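Local coordinates for glycerophosphodiester phosphodiesterase (Parabacteroides distasonis, PDB 3NO3), which belongs to the glycerophosphodiester phosphodiesterase family, folds as a TIM-type barrel and carries a magnesium ion held by acidic side chains, at residues V42-D47 with P110-D115; S163-K168 with K193-T198; T203-K208 with I221-P226. All coordinates share one frame; numbering follows the deposited sequence.

Contact 1 of 3, residues V42-D47 with P110-D115; sequences VHLTAD and PERNRD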
ATOM      1  N   VAL A  42      -2.770  -5.201   5.733  1.00 13.81           N
ATOM      2  CA  VAL A  42      -2.388  -6.405   6.490  1.00 12.47           C
ATOM      3  C   VAL A  42      -2.585  -6.213   8.006  1.00 13.31           C
ATOM      4  O   VAL A  42      -2.169  -5.198   8.551  1.00 11.88           O
ATOM      5  CB  VAL A  42      -0.961  -6.789   6.178  1.00 13.00           C
ATOM      6  CG1 VAL A  42      -0.547  -8.112   6.961  1.00 11.03           C
ATOM      7  CG2 VAL A  42      -0.765  -6.939   4.638  1.00 12.90           C
ATOM      8  N   HIS A  43      -3.231  -7.198   8.655  1.00 13.40           N
ATOM      9  CA  HIS A  43      -3.351  -7.295  10.117  1.00 13.87           C
ATOM     10  C   HIS A  43      -2.723  -8.608  10.618  1.00 13.54           C
ATOM     11  O   HIS A  43      -2.737  -9.620   9.915  1.00 14.59           O
ATOM     12  CB  HIS A  43      -4.795  -7.407  10.547  1.00 13.43           C
ATOM     13  CG  HIS A  43      -5.679  -6.283  10.147  1.00 12.59           C
ATOM     14  ND1 HIS A  43      -6.032  -5.282  11.020  1.00 12.71           N
ATOM     15  CD2 HIS A  43      -6.385  -6.065   9.011  1.00 12.60           C
ATOM     16  CE1 HIS A  43      -6.867  -4.456  10.414  1.00 12.95           C
ATOM     17  NE2 HIS A  43      -7.087  -4.900   9.190  1.00 14.07           N
ATOM     18  N   LEU A  44      -2.285  -8.581  11.860  1.00 13.09           N
ATOM     19  CA  LEU A  44      -1.847  -9.703  12.655  1.00 12.83           C
ATOM     20  C   LEU A  44      -3.011 -10.122  13.591  1.00 13.49           C
ATOM     21  O   LEU A  44      -3.493  -9.317  14.434  1.00 13.96           O
ATOM     22  CB  LEU A  44      -0.589  -9.334  13.473  1.00 12.86           C
ATOM     23  CG  LEU A  44       0.202 -10.494  14.083  1.00 15.68           C
ATOM     24  CD1 LEU A  44       0.809 -11.447  12.992  1.00 11.15           C
ATOM     25  CD2 LEU A  44       1.311  -9.927  15.076  1.00  9.11           C
ATOM     26  N   THR A  45      -3.445 -11.378  13.457  1.00 12.66           N
ATOM     27  CA  THR A  45      -4.474 -11.966  14.326  1.00 13.13           C
ATOM     28  C   THR A  45      -3.876 -12.195  15.737  1.00 14.39           C
ATOM     29  O   THR A  45      -2.656 -12.094  15.918  1.00 13.63           O
ATOM     30  CB  THR A  45      -5.031 -13.281  13.764  1.00 13.68           C
ATOM     31  OG1 THR A  45      -4.011 -14.303  13.824  1.00 12.37           O
ATOM     32  CG2 THR A  45      -5.603 -13.114  12.296  1.00 13.44           C
ATOM     33  N   ALA A  46      -4.745 -12.461  16.713  1.00 14.43           N
ATOM     34  CA  ALA A  46      -4.357 -12.744  18.102  1.00 15.78           C
ATOM     35  C   ALA A  46      -3.283 -13.832  18.204  1.00 15.68           C
ATOM     36  O   ALA A  46      -2.337 -13.736  19.018  1.00 14.89           O
ATOM     37  CB  ALA A  46      -5.615 -13.161  18.943  1.00 16.12           C
ATOM     38  N   ASP A  47      -3.461 -14.860  17.369  1.00 15.63           N
ATOM     39  CA  ASP A  47      -2.537 -15.980  17.235  1.00 16.67           C
ATOM     40  C   ASP A  47      -1.451 -15.827  16.163  1.00 15.94           C
ATOM     41  O   ASP A  47      -0.882 -16.827  15.713  1.00 15.13           O
ATOM     42  CB  ASP A  47      -3.324 -17.328  17.122  1.00 16.84           C
ATOM     43  CG  ASP A  47      -4.139 -17.472  15.859  1.00 18.66           C
ATOM     44  OD1 ASP A  47      -4.575 -16.467  15.243  1.00 17.28           O
ATOM     45  OD2 ASP A  47      -4.365 -18.647  15.457  1.00 18.63           O
ATOM     46  N   PRO A 110       2.942   0.018  20.780  1.00 14.55           N
ATOM     47  CA  PRO A 110       4.177   0.054  19.978  1.00 14.14           C
ATOM     48  C   PRO A 110       4.844  -1.342  19.825  1.00 14.98           C
ATOM     49  O   PRO A 110       5.218  -1.713  18.706  1.00 14.12           O
ATOM     50  CB  PRO A 110       5.049   0.991  20.787  1.00 15.68           C
ATOM     51  CG  PRO A 110       4.023   1.990  21.331  1.00 15.83           C
ATOM     52  CD  PRO A 110       2.946   1.085  21.800  1.00 15.09           C
ATOM     53  N   GLU A 111       4.942  -2.091  20.929  1.00 14.96           N
ATOM     54  CA  GLU A 111       5.504  -3.458  20.877  1.00 16.28           C
ATOM     55  C   GLU A 111       4.753  -4.405  19.928  1.00 15.76           C
ATOM     56  O   GLU A 111       5.399  -5.129  19.161  1.00 15.62           O
ATOM     57  CB  GLU A 111       5.674  -4.036  22.273  1.00 17.89           C
ATOM     58  CG  GLU A 111       6.803  -3.340  23.008  1.00 22.17           C
ATOM     59  CD  GLU A 111       7.080  -3.827  24.431  1.00 27.61           C
ATOM     60  OE1 GLU A 111       6.170  -4.129  25.251  1.00 26.12           O
ATOM     61  OE2 GLU A 111       8.283  -3.877  24.741  1.00 32.96           O
ATOM     62  N   ARG A 112       3.423  -4.328  19.880  1.00 14.21           N
ATOM     63  CA  ARG A 112       2.642  -5.161  18.942  1.00 14.36           C
ATOM     64  C   ARG A 112       2.840  -4.761  17.495  1.00 14.21           C
ATOM     65  O   ARG A 112       2.947  -5.650  16.600  1.00 14.90           O
ATOM     66  CB  ARG A 112       1.154  -5.190  19.323  1.00 14.02           C
ATOM     67  CG  ARG A 112       0.313  -6.212  18.612  1.00 13.44           C
ATOM     68  CD  ARG A 112       0.800  -7.651  18.834  1.00 13.59           C
ATOM     69  NE  ARG A 112      -0.181  -8.595  18.331  1.00 14.78           N
ATOM     70  CZ  ARG A 112       0.027  -9.897  18.293  1.00 14.04           C
ATOM     71  NH1 ARG A 112       1.156 -10.420  18.781  1.00 14.69           N
ATOM     72  NH2 ARG A 112      -0.921 -10.673  17.830  1.00 15.28           N
ATOM     73  N   ASN A 113       2.936  -3.457  17.238  1.00 13.77           N
ATOM     74  CA  ASN A 113       3.319  -2.985  15.911  1.00 12.81           C
ATOM     75  C   ASN A 113       4.670  -3.500  15.481  1.00 14.29           C
ATOM     76  O   ASN A 113       4.800  -3.916  14.312  1.00 12.70           O
ATOM     77  CB  ASN A 113       3.263  -1.472  15.800  1.00 12.51           C
ATOM     78  CG  ASN A 113       1.840  -0.978  15.669  1.00 13.25           C
ATOM     79  OD1 ASN A 113       1.261  -1.135  14.608  1.00 13.16           O
ATOM     80  ND2 ASN A 113       1.265  -0.419  16.739  1.00 12.58           N
ATOM     81  N   ARG A 114       5.643  -3.531  16.402  1.00 14.36           N
ATOM     82  CA  ARG A 114       6.956  -4.112  16.078  1.00 16.09           C
ATOM     83  C   ARG A 114       6.908  -5.579  15.752  1.00 16.22           C
ATOM     84  O   ARG A 114       7.558  -6.042  14.784  1.00 16.44           O
ATOM     85  CB  ARG A 114       7.968  -3.888  17.182  1.00 15.90           C
ATOM     86  CG  ARG A 114       8.359  -2.437  17.260  1.00 21.52           C
ATOM     87  CD  ARG A 114       9.610  -2.201  18.142  1.00 28.65           C
ATOM     88  NE  ARG A 114       9.212  -1.833  19.492  1.00 37.15           N
ATOM     89  CZ  ARG A 114       8.883  -0.603  19.926  1.00 40.16           C
ATOM     90  NH1 ARG A 114       8.875   0.479  19.124  1.00 42.83           N
ATOM     91  NH2 ARG A 114       8.529  -0.461  21.191  1.00 40.17           N
ATOM     92  N   ASP A 115       6.141  -6.316  16.555  1.00 16.96           N
ATOM     93  CA  ASP A 115       5.922  -7.733  16.291  1.00 16.89           C
ATOM     94  C   ASP A 115       5.251  -7.998  14.933  1.00 14.79           C
ATOM     95  O   ASP A 115       5.717  -8.866  14.205  1.00 14.86           O
ATOM     96  CB  ASP A 115       5.148  -8.409  17.391  1.00 18.52           C
ATOM     97  CG  ASP A 115       5.911  -8.473  18.721  1.00 21.68           C
ATOM     98  OD1 ASP A 115       7.146  -8.495  18.775  1.00 30.36           O
ATOM     99  OD2 ASP A 115       5.214  -8.490  19.733  1.00 28.05           O
TER
HETATM  100  O   HOH W   1      -2.938  -8.752  16.998  1.00 14.03           O

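Contact 2 of 3, residues S163-K168 with K193-T198; sequences SPMELK and KVLGMT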
ATOM      1  N   SER A 163       7.312  16.535   7.659  1.00 23.76           N
ATOM      2  CA  SER A 163       7.849  17.088   6.421  1.00 24.19           C
ATOM      3  C   SER A 163       8.790  16.062   5.803  1.00 24.27           C
ATOM      4  O   SER A 163       9.244  15.140   6.498  1.00 22.23           O
ATOM      5  CB  SER A 163       8.625  18.360   6.708  1.00 25.64           C
ATOM      6  OG  SER A 163       9.837  18.050   7.395  1.00 25.37           O
ATOM      7  N   PRO A 164       9.086  16.198   4.494  1.00 25.57           N
ATOM      8  CA  PRO A 164      10.057  15.251   3.902  1.00 25.49           C
ATOM      9  C   PRO A 164      11.416  15.229   4.611  1.00 26.60           C
ATOM     10  O   PRO A 164      11.969  14.151   4.827  1.00 26.89           O
ATOM     11  CB  PRO A 164      10.185  15.761   2.474  1.00 26.37           C
ATOM     12  CG  PRO A 164       8.837  16.311   2.190  1.00 27.06           C
ATOM     13  CD  PRO A 164       8.460  17.036   3.453  1.00 26.48           C
HETATM   14  N   MSE A 165      11.904  16.396   5.006  1.00 27.27           N
HETATM   15  CA  MSE A 165      13.134  16.484   5.760  1.00 28.87           C
HETATM   16  C   MSE A 165      13.061  15.660   7.028  1.00 27.93           C
HETATM   17  O   MSE A 165      13.986  14.886   7.299  1.00 27.17           O
HETATM   18  CB  MSE A 165      13.443  17.943   6.083  1.00 31.07           C
HETATM   19  CG  MSE A 165      14.656  18.187   6.975  1.00 37.22           C
HETATM   20 SE   MSE A 165      16.323  17.420   6.259  0.75 49.82          SE
HETATM   21  CE  MSE A 165      16.208  18.402   4.586  1.00 24.43           C
ATOM     22  N   GLU A 166      11.962  15.789   7.772  1.00 26.42           N
ATOM     23  CA  GLU A 166      11.768  15.042   9.014  1.00 25.41           C
ATOM     24  C   GLU A 166      11.717  13.535   8.731  1.00 23.79           C
ATOM     25  O   GLU A 166      12.343  12.737   9.433  1.00 23.08           O
ATOM     26  CB  GLU A 166      10.485  15.508   9.744  1.00 25.16           C
ATOM     27  CG  GLU A 166      10.614  16.905  10.393  1.00 28.48           C
ATOM     28  CD  GLU A 166       9.297  17.420  10.943  1.00 31.06           C
ATOM     29  OE1 GLU A 166       8.273  17.340  10.228  1.00 28.63           O
ATOM     30  OE2 GLU A 166       9.286  17.888  12.103  1.00 34.63           O
ATOM     31  N   LEU A 167      11.013  13.168   7.673  1.00 21.46           N
ATOM     32  CA  LEU A 167      10.961  11.765   7.269  1.00 21.07           C
ATOM     33  C   LEU A 167      12.326  11.196   6.852  1.00 20.86           C
ATOM     34  O   LEU A 167      12.700  10.076   7.271  1.00 20.13           O
ATOM     35  CB  LEU A 167       9.937  11.583   6.154  1.00 19.77           C
ATOM     36  CG  LEU A 167       8.441  11.732   6.462  1.00 21.67           C
ATOM     37  CD1 LEU A 167       7.599  11.589   5.157  1.00 19.13           C
ATOM     38  CD2 LEU A 167       8.012  10.676   7.495  1.00 18.22           C
ATOM     39  N   LYS A 168      13.089  11.968   6.082  1.00 22.08           N
ATOM     40  CA  LYS A 168      14.401  11.524   5.605  0.50 22.77           C
ATOM     41  C   LYS A 168      15.318  11.244   6.784  1.00 22.89           C
ATOM     42  O   LYS A 168      16.014  10.257   6.767  1.00 21.97           O
ATOM     43  CB  LYS A 168      15.031  12.565   4.671  0.50 23.83           C
ATOM     44  CG  LYS A 168      16.319  12.122   3.966  0.50 24.26           C
ATOM     45  CD  LYS A 168      16.124  10.948   3.077  0.50 23.82           C
ATOM     46  CE  LYS A 168      17.422  10.604   2.409  0.50 25.22           C
ATOM     47  NZ  LYS A 168      17.203  10.228   1.009  0.50 26.44           N
ATOM     48  N   LYS A 193      11.794  15.122  -4.064  1.00 27.42           N
ATOM     49  CA  LYS A 193      12.728  15.014  -5.192  1.00 29.34           C
ATOM     50  C   LYS A 193      14.146  15.433  -4.751  1.00 29.96           C
ATOM     51  O   LYS A 193      15.087  14.677  -4.921  1.00 29.76           O
ATOM     52  CB  LYS A 193      12.245  15.838  -6.386  1.00 30.56           C
ATOM     53  CG  LYS A 193      13.033  15.713  -7.724  1.00 34.27           C
ATOM     54  CD  LYS A 193      12.862  16.965  -8.616  1.00 35.50           C
ATOM     55  N   VAL A 194      14.260  16.597  -4.127  1.00 29.86           N
ATOM     56  CA  VAL A 194      15.555  17.129  -3.687  1.00 30.81           C
ATOM     57  C   VAL A 194      16.232  16.166  -2.698  1.00 29.84           C
ATOM     58  O   VAL A 194      17.449  15.921  -2.799  1.00 31.13           O
ATOM     59  CB  VAL A 194      15.400  18.555  -3.107  1.00 30.72           C
ATOM     60  CG1 VAL A 194      16.719  19.054  -2.527  1.00 32.50           C
ATOM     61  CG2 VAL A 194      14.874  19.524  -4.219  1.00 31.21           C
ATOM     62  N   LEU A 195      15.421  15.575  -1.810  1.00 28.28           N
ATOM     63  CA  LEU A 195      15.893  14.620  -0.802  1.00 27.14           C
ATOM     64  C   LEU A 195      16.127  13.170  -1.278  1.00 26.86           C
ATOM     65  O   LEU A 195      16.556  12.340  -0.479  1.00 26.40           O
ATOM     66  CB  LEU A 195      14.951  14.651   0.418  1.00 26.10           C
ATOM     67  CG  LEU A 195      15.073  15.863   1.347  1.00 26.48           C
ATOM     68  CD1 LEU A 195      13.766  16.037   2.150  1.00 23.89           C
ATOM     69  CD2 LEU A 195      16.296  15.684   2.268  1.00 24.96           C
ATOM     70  N   GLY A 196      15.917  12.868  -2.557  1.00 26.07           N
ATOM     71  CA  GLY A 196      16.066  11.505  -3.047  1.00 26.29           C
ATOM     72  C   GLY A 196      15.016  10.516  -2.524  1.00 25.70           C
ATOM     73  O   GLY A 196      15.301   9.324  -2.418  1.00 26.14           O
HETATM   74  N   MSE A 197      13.817  11.015  -2.214  1.00 24.40           N
HETATM   75  CA  MSE A 197      12.701  10.214  -1.709  0.60 23.64           C
HETATM   76  C   MSE A 197      11.612  10.208  -2.760  1.00 22.61           C
HETATM   77  O   MSE A 197      11.595  11.064  -3.607  1.00 24.20           O
HETATM   78  CB  MSE A 197      12.061  10.830  -0.454  0.60 22.82           C
HETATM   79  CG  MSE A 197      12.949  11.620   0.402  0.60 25.41           C
HETATM   80 SE   MSE A 197      12.025  12.328   1.917  0.45 22.63          SE
HETATM   81  CE  MSE A 197      11.870  10.593   2.804  0.60 17.17           C
ATOM     82  N   THR A 198      10.684   9.275  -2.642  1.00 21.49           N
ATOM     83  CA  THR A 198       9.460   9.251  -3.469  1.00 20.44           C
ATOM     84  C   THR A 198       8.236   9.943  -2.810  1.00 20.06           C
ATOM     85  O   THR A 198       8.123  10.032  -1.573  1.00 19.14           O
ATOM     86  CB  THR A 198       9.086   7.845  -3.910  1.00 19.80           C
ATOM     87  OG1 THR A 198       8.756   7.038  -2.766  1.00 17.94           O
ATOM     88  CG2 THR A 198      10.243   7.263  -4.696  1.00 18.77           C
TER

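Contact 3 of 3, residues T203-K208 with I221-P226; sequences TVDDPK and ITTDLP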
ATOM      1  N   THR A 203      -6.488   8.952  -1.738  1.00 22.93           N
ATOM      2  CA  THR A 203      -6.841   7.947  -2.729  1.00 23.43           C
ATOM      3  C   THR A 203      -7.482   8.829  -3.788  1.00 24.67           C
ATOM      4  O   THR A 203      -8.484   9.456  -3.497  1.00 25.92           O
ATOM      5  CB  THR A 203      -7.764   6.885  -2.119  1.00 23.25           C
ATOM      6  OG1 THR A 203      -6.989   6.134  -1.168  1.00 22.63           O
ATOM      7  CG2 THR A 203      -8.259   5.913  -3.160  1.00 21.87           C
ATOM      8  N   VAL A 204      -6.846   8.984  -4.952  1.00 24.77           N
ATOM      9  CA  VAL A 204      -7.251  10.048  -5.902  1.00 25.86           C
ATOM     10  C   VAL A 204      -8.044   9.476  -7.053  1.00 27.38           C
ATOM     11  O   VAL A 204      -7.475   8.738  -7.851  1.00 26.82           O
ATOM     12  CB  VAL A 204      -6.039  10.821  -6.425  1.00 26.43           C
ATOM     13  CG1 VAL A 204      -6.518  11.903  -7.411  1.00 26.30           C
ATOM     14  CG2 VAL A 204      -5.320  11.455  -5.233  1.00 23.11           C
ATOM     15  N   ASP A 205      -9.345   9.802  -7.106  1.00 29.22           N
ATOM     16  CA  ASP A 205     -10.286   9.262  -8.107  1.00 30.82           C
ATOM     17  C   ASP A 205     -10.890  10.295  -9.090  1.00 32.82           C
ATOM     18  O   ASP A 205     -11.323   9.915 -10.184  1.00 34.37           O
ATOM     19  CB  ASP A 205     -11.413   8.495  -7.379  1.00 31.40           C
ATOM     20  CG  ASP A 205     -10.887   7.323  -6.522  1.00 32.30           C
ATOM     21  OD1 ASP A 205      -9.751   6.856  -6.724  1.00 32.52           O
ATOM     22  OD2 ASP A 205     -11.614   6.876  -5.609  1.00 37.54           O
ATOM     23  N   ASP A 206     -10.890  11.576  -8.727  1.00 33.91           N
ATOM     24  CA  ASP A 206     -11.442  12.647  -9.575  0.55 35.06           C
ATOM     25  C   ASP A 206     -10.419  12.967 -10.689  1.00 35.79           C
ATOM     26  O   ASP A 206      -9.229  13.172 -10.395  1.00 35.26           O
ATOM     27  CB  ASP A 206     -11.728  13.888  -8.720  0.55 35.35           C
ATOM     28  CG  ASP A 206     -12.095  15.120  -9.554  0.55 36.88           C
ATOM     29  OD1 ASP A 206     -13.227  15.184 -10.084  0.55 39.30           O
ATOM     30  OD2 ASP A 206     -11.257  16.032  -9.643  0.55 35.83           O
ATOM     31  N   PRO A 207     -10.841  12.982 -11.985  1.00 36.93           N
ATOM     32  CA  PRO A 207      -9.866  13.319 -13.060  1.00 37.25           C
ATOM     33  C   PRO A 207      -9.132  14.659 -12.988  1.00 37.18           C
ATOM     34  O   PRO A 207      -7.965  14.710 -13.381  1.00 37.31           O
ATOM     35  CB  PRO A 207     -10.723  13.280 -14.332  1.00 39.05           C
ATOM     36  CG  PRO A 207     -11.652  12.165 -14.037  1.00 39.95           C
ATOM     37  CD  PRO A 207     -12.046  12.378 -12.578  1.00 37.75           C
ATOM     38  N   LYS A 208      -9.780  15.713 -12.493  1.00 37.27           N
ATOM     39  CA  LYS A 208      -9.141  17.043 -12.343  1.00 37.80           C
ATOM     40  C   LYS A 208      -8.016  16.970 -11.283  1.00 35.69           C
ATOM     41  O   LYS A 208      -6.907  17.489 -11.481  1.00 35.36           O
ATOM     42  CB  LYS A 208     -10.192  18.115 -11.972  1.00 39.03           C
ATOM     43  CG  LYS A 208      -9.709  19.561 -12.060  1.00 42.43           C
ATOM     44  N   ILE A 221       0.498   7.746  -7.919  1.00 22.57           N
ATOM     45  CA  ILE A 221      -0.880   8.022  -7.568  1.00 22.31           C
ATOM     46  C   ILE A 221      -1.543   6.698  -7.124  1.00 21.21           C
ATOM     47  O   ILE A 221      -1.519   5.730  -7.888  1.00 23.03           O
ATOM     48  CB  ILE A 221      -1.645   8.602  -8.733  1.00 22.04           C
ATOM     49  CG1 ILE A 221      -1.273  10.086  -8.966  1.00 24.54           C
ATOM     50  CG2 ILE A 221      -3.157   8.523  -8.487  1.00 22.32           C
ATOM     51  CD1 ILE A 221      -1.928  10.640 -10.264  1.00 24.41           C
ATOM     52  N   THR A 222      -2.119   6.693  -5.923  1.00 19.86           N
ATOM     53  CA  THR A 222      -2.868   5.566  -5.363  1.00 19.14           C
ATOM     54  C   THR A 222      -4.330   5.860  -5.603  1.00 19.74           C
ATOM     55  O   THR A 222      -4.840   6.903  -5.178  1.00 20.64           O
ATOM     56  CB  THR A 222      -2.567   5.348  -3.860  1.00 19.08           C
ATOM     57  OG1 THR A 222      -1.200   4.979  -3.721  1.00 17.90           O
ATOM     58  CG2 THR A 222      -3.454   4.220  -3.250  1.00 17.16           C
ATOM     59  N   THR A 223      -5.012   4.974  -6.314  1.00 20.86           N
ATOM     60  CA  THR A 223      -6.357   5.282  -6.817  1.00 21.52           C
ATOM     61  C   THR A 223      -7.259   4.051  -6.847  1.00 21.59           C
ATOM     62  O   THR A 223      -6.775   2.936  -7.045  1.00 19.81           O
ATOM     63  CB  THR A 223      -6.273   5.883  -8.263  1.00 22.24           C
ATOM     64  OG1 THR A 223      -7.596   6.138  -8.773  1.00 22.66           O
ATOM     65  CG2 THR A 223      -5.536   4.943  -9.206  1.00 22.70           C
ATOM     66  N   ASP A 224      -8.568   4.285  -6.688  1.00 22.48           N
ATOM     67  CA  ASP A 224      -9.606   3.252  -6.961  1.00 22.50           C
ATOM     68  C   ASP A 224     -10.036   3.173  -8.424  1.00 23.50           C
ATOM     69  O   ASP A 224     -10.854   2.314  -8.742  1.00 23.42           O
ATOM     70  CB  ASP A 224     -10.856   3.470  -6.089  1.00 22.25           C
ATOM     71  CG  ASP A 224     -10.583   3.295  -4.582  1.00 23.91           C
ATOM     72  OD1 ASP A 224      -9.679   2.510  -4.196  1.00 20.81           O
ATOM     73  OD2 ASP A 224     -11.308   3.934  -3.782  1.00 24.09           O
ATOM     74  N   LEU A 225      -9.548   4.072  -9.286  1.00 24.17           N
ATOM     75  CA  LEU A 225      -9.849   4.061 -10.737  1.00 25.58           C
ATOM     76  C   LEU A 225      -8.535   4.034 -11.530  1.00 25.67           C
ATOM     77  O   LEU A 225      -8.229   4.984 -12.243  1.00 25.81           O
ATOM     78  CB  LEU A 225     -10.708   5.290 -11.109  1.00 27.21           C
ATOM     79  CG  LEU A 225     -12.112   5.377 -10.461  1.00 28.79           C
ATOM     80  CD1 LEU A 225     -12.818   6.739 -10.768  1.00 32.89           C
ATOM     81  CD2 LEU A 225     -13.015   4.255 -10.923  1.00 29.33           C
ATOM     82  N   PRO A 226      -7.746   2.933 -11.394  1.00 24.49           N
ATOM     83  CA  PRO A 226      -6.389   2.905 -11.985  1.00 25.36           C
ATOM     84  C   PRO A 226      -6.345   3.049 -13.528  1.00 25.95           C
ATOM     85  O   PRO A 226      -5.423   3.689 -14.047  1.00 26.67           O
ATOM     86  CB  PRO A 226      -5.831   1.547 -11.540  1.00 23.61           C
ATOM     87  CG  PRO A 226      -7.005   0.732 -11.200  1.00 22.83           C
ATOM     88  CD  PRO A 226      -8.011   1.697 -10.644  1.00 23.33           C
TER

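Contact 1 of 3, residues V42-D47 with P110-D115
Leu44 and Arg112 meet nearly at right angles, the leucine rising from the end of strand 37-44 and the arginine reaching over from the first turn of helix 110-126. The branch that touches is CD2 of Leu44, which sits over the centre of one guanidinium face, 3.5 Å from CZ of Arg112. On the arginine, CG lies trans to the backbone N (chi1 -168°) and the chain then bends at chi2, which swings the planar group off the helix and across the leucine. The guanidinium edge faces Thr45 O, in the loop after the strand. Here NH2 of Arg112 is 2.9 Å from Thr45 O, but the angle is too poor for a hydrogen bond. NH2 of Arg112 donates instead to OD1 of Asn48 and, at 2.9 Å, to a water, and that water donates in turn to Leu44 O at 2.7 Å. Within the loop, OG1 of Thr45 donates to OD1 of Asp47 at 2.6 Å, from the anti side and 30° out of the carboxylate plane, while accepting from the backbone N of Val49. Asp115, one turn further along the helix, pairs with Arg118. The contact thus illustrates how a guanidinium can lay a face on an aliphatic branch while its NH2 bonds to water and an amide oxygen; together these probably fix the plane of the group without any direct hydrogen bond between 42-47 and 110-115.

Contact 2 of 3, residues S163-K168 with K193-T198
Apolar packing joins Pro164 to Leu195, with CB of Pro164 3.6 Å from CD1 of Leu195. The other branch of Leu195 is met by Met165 (selenomethionine), whose chain turns back through bends at chi2 and chi3 to put CE of Met165 3.6 Å from CD2 of Leu195. Met197, also selenomethionine, in one of its two deposited conformers brings SE to 3.9 Å from CB of Pro164 and lays CE alongside CB of Leu167. The polar link is a single one. Lys168, also modelled in two conformers, runs past Leu195 in the opposite direction and donates from NZ to Leu195 O at 2.7 Å, with a C=O...NZ angle of 170°. Local bonds finish one end of each helix: at the start of 164-169 Ser163 and Glu166 form a capping box, with Glu166 N donating to Ser163 OG at 3.1 Å and Ser163 N to Glu166 OE1 at 2.9 Å, and at the end of 188-194 Gly196, at positive phi, closes a Schellman motif. The start of helix 164-169 thus lies against the C-terminal end of helix 188-194, where Pro164 also touches Asp191 and Cys192; inward, Pro164 and Leu167 rest on Leu175 of strand 174-178, to which Thr198 is bonded through its backbone.

Contact 3 of 3, residues T203-K208 with I221-P226
Asp205 reaches across to Thr223, Asp224 and Leu225. CB of Asp205 lies 4.1 Å from CD1 of Leu225, the apolar part of the encounter. With CG beside the backbone N (chi1 -59°), the carboxylate swings toward the end of strand 220-223, and CG of Asp205 is 3.9 Å from CB of Asp224. There OD1 of Asp205 accepts from Asp224 N at 2.8 Å, met on the syn side but 26° out of plane. OD1 of Asp205 also lies 3.1 Å from OG1 of Thr223, whose one proton may go there or to Val204 O, 2.8 Å from the same OG1. OG1 of Thr223 in turn accepts from Leu225 N at 2.9 Å, closing an ST turn. Asp205 OD2 approaches Asp224 OD2 to 3.5 Å, the two carboxylate planes 43° apart; the other oxygen of Asp224, OD1, is hydrogen-bonded to His10 ND1 and Trp14 NE1. Backbone pairing adds Val204 N to Thr222 O at 2.9 Å, just after the cis peptide preceding Thr203. The contact lies within the beta-alpha-beta unit of strand 198-202, helix 207-216 and strand 220-223: it joins the loop entering the helix to the C-terminal end of strand 220-223, which lies between strands 198-202 and 6-9 in the sheet.

Overall arrangement
The three contacts follow one another along the chain and do not touch. Contacts 1 and 3 both reach the barrel sheet, on opposite sides of the chain's centre, with their own centres 30 Å apart. Strand 37-44, which runs into contact 1, carries the magnesium ligands Glu39 and Asp41, and Val42 is bonded through its backbone to the third ligand, Glu103. In contact 3 the side chain of Thr222 is about 7 Å from a magnesium ion and about 4 Å from a bound glycerol. Contact 2 joins peripheral helices and lies further out, its centre about 19 Å from that of the chain, 28 Å from contact 1 and 23 Å from contact 3.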